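Long-range contact in oxysterol-binding protein homolog 3 (Saccharomyces cerevisiae, PDB 4IC4), which carries lipids in a hydrophobic pocket and transfers them between membranes through the cytosol in phosphoinositide-coupled transport, helping to maintain intracellular sterol distribution: residues G243-S251 with L265-E276. Residues are numbered along the deposited sequence; the frame is centred on the assembly and turned at random.
Sequences GRSEGFKVS and LAGKWTQSLANE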
loop_
_atom_site.group_PDB
_atom_site.type_symbol
_atom_site.label_atom_id
_atom_site.label_comp_id
_atom_site.label_asym_id
_atom_site.label_seq_id
_atom_site.Cartn_x
_atom_site.Cartn_y
_atom_site.Cartn_z
ATOM N N GLY A 243 16.744 -17.170 10.762
ATOM C CA GLY A 243 15.523 -17.193 9.976
ATOM C C GLY A 243 15.058 -15.795 9.612
ATOM O O GLY A 243 15.863 -14.867 9.551
ATOM N N ARG A 244 13.760 -15.641 9.370
ATOM C CA ARG A 244 13.205 -14.339 9.010
ATOM C C ARG A 244 13.297 -13.347 10.165
ATOM O O ARG A 244 12.970 -13.675 11.306
ATOM C CB ARG A 244 11.736 -14.479 8.587
ATOM C CG ARG A 244 11.070 -13.150 8.219
ATOM C CD ARG A 244 9.647 -13.337 7.696
ATOM N NE ARG A 244 8.726 -13.832 8.717
ATOM C CZ ARG A 244 7.443 -14.113 8.494
ATOM N NH1 ARG A 244 6.920 -13.948 7.282
ATOM N NH2 ARG A 244 6.682 -14.562 9.483
ATOM N N SER A 245 13.753 -12.136 9.866
ATOM C CA SER A 245 13.858 -11.093 10.878
ATOM C C SER A 245 12.465 -10.537 11.141
ATOM O O SER A 245 11.826 -9.999 10.233
ATOM C CB SER A 245 14.768 -9.964 10.395
ATOM O OG SER A 245 14.701 -8.864 11.287
ATOM N N GLU A 246 11.998 -10.659 12.379
ATOM C CA GLU A 246 10.667 -10.180 12.733
ATOM C C GLU A 246 10.640 -9.131 13.838
ATOM O O GLU A 246 9.667 -8.388 13.971
ATOM C CB GLU A 246 9.786 -11.368 13.122
ATOM C CG GLU A 246 9.504 -12.298 11.954
ATOM C CD GLU A 246 8.701 -13.519 12.346
ATOM O OE1 GLU A 246 7.898 -13.429 13.299
ATOM O OE2 GLU A 246 8.863 -14.568 11.688
ATOM N N GLY A 247 11.711 -9.058 14.623
ATOM C CA GLY A 247 11.753 -8.095 15.709
ATOM C C GLY A 247 12.310 -6.731 15.349
ATOM O O GLY A 247 13.007 -6.568 14.345
ATOM N N PHE A 248 11.997 -5.740 16.173
ATOM C CA PHE A 248 12.484 -4.388 15.944
ATOM C C PHE A 248 12.368 -3.571 17.222
ATOM O O PHE A 248 11.621 -3.928 18.133
ATOM C CB PHE A 248 11.694 -3.724 14.812
ATOM C CG PHE A 248 10.258 -3.446 15.154
ATOM C CD1 PHE A 248 9.900 -2.283 15.826
ATOM C CD2 PHE A 248 9.265 -4.356 14.814
ATOM C CE1 PHE A 248 8.568 -2.032 16.154
ATOM C CE2 PHE A 248 7.937 -4.117 15.135
ATOM C CZ PHE A 248 7.585 -2.953 15.806
ATOM N N LYS A 249 13.123 -2.481 17.282
ATOM C CA LYS A 249 13.124 -1.599 18.438
ATOM C C LYS A 249 12.848 -0.180 17.968
ATOM O O LYS A 249 13.197 0.191 16.846
ATOM C CB LYS A 249 14.485 -1.646 19.141
ATOM C CG LYS A 249 14.864 -3.004 19.713
ATOM C CD LYS A 249 13.957 -3.400 20.867
ATOM C CE LYS A 249 14.462 -4.664 21.552
ATOM N NZ LYS A 249 13.618 -5.050 22.714
ATOM N N VAL A 250 12.206 0.607 18.820
ATOM C CA VAL A 250 11.897 1.990 18.491
ATOM C C VAL A 250 12.399 2.891 19.608
ATOM O O VAL A 250 12.090 2.672 20.779
ATOM C CB VAL A 250 10.379 2.215 18.335
ATOM C CG1 VAL A 250 10.104 3.645 17.889
ATOM C CG2 VAL A 250 9.805 1.221 17.336
ATOM N N SER A 251 13.184 3.896 19.239
ATOM C CA SER A 251 13.714 4.843 20.211
ATOM C C SER A 251 13.066 6.196 19.956
ATOM O O SER A 251 13.255 6.793 18.892
ATOM C CB SER A 251 15.233 4.953 20.070
ATOM O OG SER A 251 15.857 3.701 20.293
ATOM N N LEU A 265 10.210 1.491 22.404
ATOM C CA LEU A 265 9.171 0.531 22.058
ATOM C C LEU A 265 9.847 -0.697 21.465
ATOM O O LEU A 265 10.958 -0.609 20.931
ATOM C CB LEU A 265 8.213 1.129 21.020
ATOM C CG LEU A 265 7.730 2.570 21.202
ATOM C CD1 LEU A 265 6.825 2.936 20.030
ATOM C CD2 LEU A 265 6.984 2.728 22.521
ATOM N N ALA A 266 9.181 -1.841 21.551
ATOM C CA ALA A 266 9.737 -3.070 21.005
ATOM C C ALA A 266 8.636 -4.045 20.624
ATOM O O ALA A 266 7.562 -4.054 21.223
ATOM C CB ALA A 266 10.676 -3.717 22.013
ATOM N N GLY A 267 8.916 -4.865 19.620
ATOM C CA GLY A 267 7.944 -5.844 19.182
ATOM C C GLY A 267 8.368 -6.540 17.905
ATOM O O GLY A 267 9.536 -6.488 17.509
ATOM N N LYS A 268 7.411 -7.205 17.272
ATOM C CA LYS A 268 7.646 -7.911 16.020
ATOM C C LYS A 268 6.610 -7.388 15.034
ATOM O O LYS A 268 5.429 -7.292 15.373
ATOM C CB LYS A 268 7.471 -9.420 16.212
ATOM C CG LYS A 268 8.515 -10.061 17.113
ATOM C CD LYS A 268 8.319 -11.566 17.197
ATOM C CE LYS A 268 9.439 -12.230 17.984
ATOM N NZ LYS A 268 9.233 -13.704 18.086
ATOM N N TRP A 269 7.042 -7.042 13.824
ATOM C CA TRP A 269 6.104 -6.518 12.836
ATOM C C TRP A 269 5.105 -7.562 12.364
ATOM O O TRP A 269 4.155 -7.249 11.647
ATOM C CB TRP A 269 6.846 -5.921 11.636
ATOM C CG TRP A 269 7.841 -6.834 10.996
ATOM C CD1 TRP A 269 9.177 -6.919 11.272
ATOM C CD2 TRP A 269 7.581 -7.792 9.966
ATOM N NE1 TRP A 269 9.765 -7.871 10.474
ATOM C CE2 TRP A 269 8.808 -8.423 9.663
ATOM C CE3 TRP A 269 6.429 -8.178 9.267
ATOM C CZ2 TRP A 269 8.916 -9.423 8.690
ATOM C CZ3 TRP A 269 6.536 -9.171 8.300
ATOM C CH2 TRP A 269 7.773 -9.783 8.021
ATOM N N THR A 270 5.318 -8.804 12.781
ATOM C CA THR A 270 4.431 -9.899 12.421
ATOM C C THR A 270 3.381 -10.135 13.502
ATOM O O THR A 270 2.495 -10.976 13.332
ATOM C CB THR A 270 5.215 -11.210 12.262
ATOM O OG1 THR A 270 5.927 -11.477 13.478
ATOM C CG2 THR A 270 6.198 -11.116 11.111
ATOM N N GLN A 271 3.461 -9.397 14.606
ATOM C CA GLN A 271 2.517 -9.629 15.697
ATOM C C GLN A 271 2.057 -8.422 16.512
ATOM O O GLN A 271 0.868 -8.125 16.558
ATOM C CB GLN A 271 3.110 -10.670 16.652
ATOM C CG GLN A 271 2.096 -11.521 17.422
ATOM C CD GLN A 271 1.117 -10.710 18.253
ATOM O OE1 GLN A 271 0.114 -10.205 17.743
ATOM N NE2 GLN A 271 1.405 -10.581 19.544
ATOM N N SER A 272 2.986 -7.728 17.165
ATOM C CA SER A 272 2.597 -6.599 18.002
ATOM C C SER A 272 3.744 -5.677 18.381
ATOM O O SER A 272 4.904 -5.970 18.120
ATOM C CB SER A 272 1.953 -7.116 19.285
ATOM O OG SER A 272 2.896 -7.864 20.033
ATOM N N LEU A 273 3.392 -4.568 19.022
ATOM C CA LEU A 273 4.358 -3.571 19.466
ATOM C C LEU A 273 3.935 -3.078 20.844
ATOM O O LEU A 273 2.760 -2.790 21.074
ATOM C CB LEU A 273 4.394 -2.401 18.479
ATOM C CG LEU A 273 5.224 -1.168 18.840
ATOM C CD1 LEU A 273 6.668 -1.575 19.097
ATOM C CD2 LEU A 273 5.154 -0.155 17.706
ATOM N N ALA A 274 4.890 -2.983 21.764
ATOM C CA ALA A 274 4.579 -2.521 23.109
ATOM C C ALA A 274 5.593 -1.513 23.627
ATOM O O ALA A 274 6.713 -1.414 23.119
ATOM C CB ALA A 274 4.500 -3.712 24.065
ATOM N N ASN A 275 5.179 -0.754 24.635
ATOM C CA ASN A 275 6.039 0.234 25.274
ATOM C C ASN A 275 6.960 -0.590 26.176
ATOM O O ASN A 275 6.482 -1.332 27.028
ATOM C CB ASN A 275 5.182 1.188 26.110
ATOM C CG ASN A 275 5.999 2.260 26.797
ATOM O OD1 ASN A 275 6.937 1.963 27.533
ATOM N ND2 ASN A 275 5.638 3.519 26.570
ATOM N N GLU A 276 8.272 -0.478 25.986
ATOM C CA GLU A 276 9.207 -1.263 26.792
ATOM C C GLU A 276 9.212 -0.943 28.280
ATOM O O GLU A 276 9.471 -1.821 29.101
ATOM C CB GLU A 276 10.632 -1.136 26.244
ATOM C CG GLU A 276 10.867 -1.899 24.952
ATOM C CD GLU A 276 12.301 -2.378 24.813
ATOM O OE1 GLU A 276 13.211 -1.532 24.701
ATOM O OE2 GLU A 276 12.520 -3.608 24.828
HETATM O O HOH W 1 12.449 -7.243 11.673
#
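F248 and V250 pair with G267 and L265 as the hydrogen-bonded pairs of an antiparallel hairpin, its strand axes 4.6 Å apart at closest approach. Each pair makes two backbone bonds, such as F248 N to G267 O (2.9 Å); past the strand pairs, a single bond from W269 N to E246 O continues the pattern. The chain turns back through W269 and T270 into strand 272-275, where Q271 and S272 both face K268 in a classic beta bulge. These neighbouring antiparallel strands belong to the beta-barrel fold of the OSBP-related domain, and helix 94-104 covers the face bearing F248, V250 and L273. There, with CG between the backbone N and the carbonyl carbon (chi1 68°), the F248 ring is carried back over the partner strand, one face against G267 O, and meets L273 CD1 through CE1 (3.5 Å). On the sheet face that carries K249 and A266, K249, bent at chi2, passes A266 CB and brings NZ to E276 OE2 (2.8 Å), a salt bridge. At the loop end W269 NE1 donates to S245 O (3.0 Å), while T270 CG2 and E246 CG lie over one face of the indole, toward its rim. T270 OG1 donates to E246 OE1 (2.8 Å) from above the carboxylate plane, and the R244 guanidinium grips OE2 side-on with NE and NH2. Were E246 replaced by an alanine, the T270 hydroxyl would probably lose this acceptor and R244, whose NH1 also bonds R110 O, the carboxylate that holds its NE and NH2.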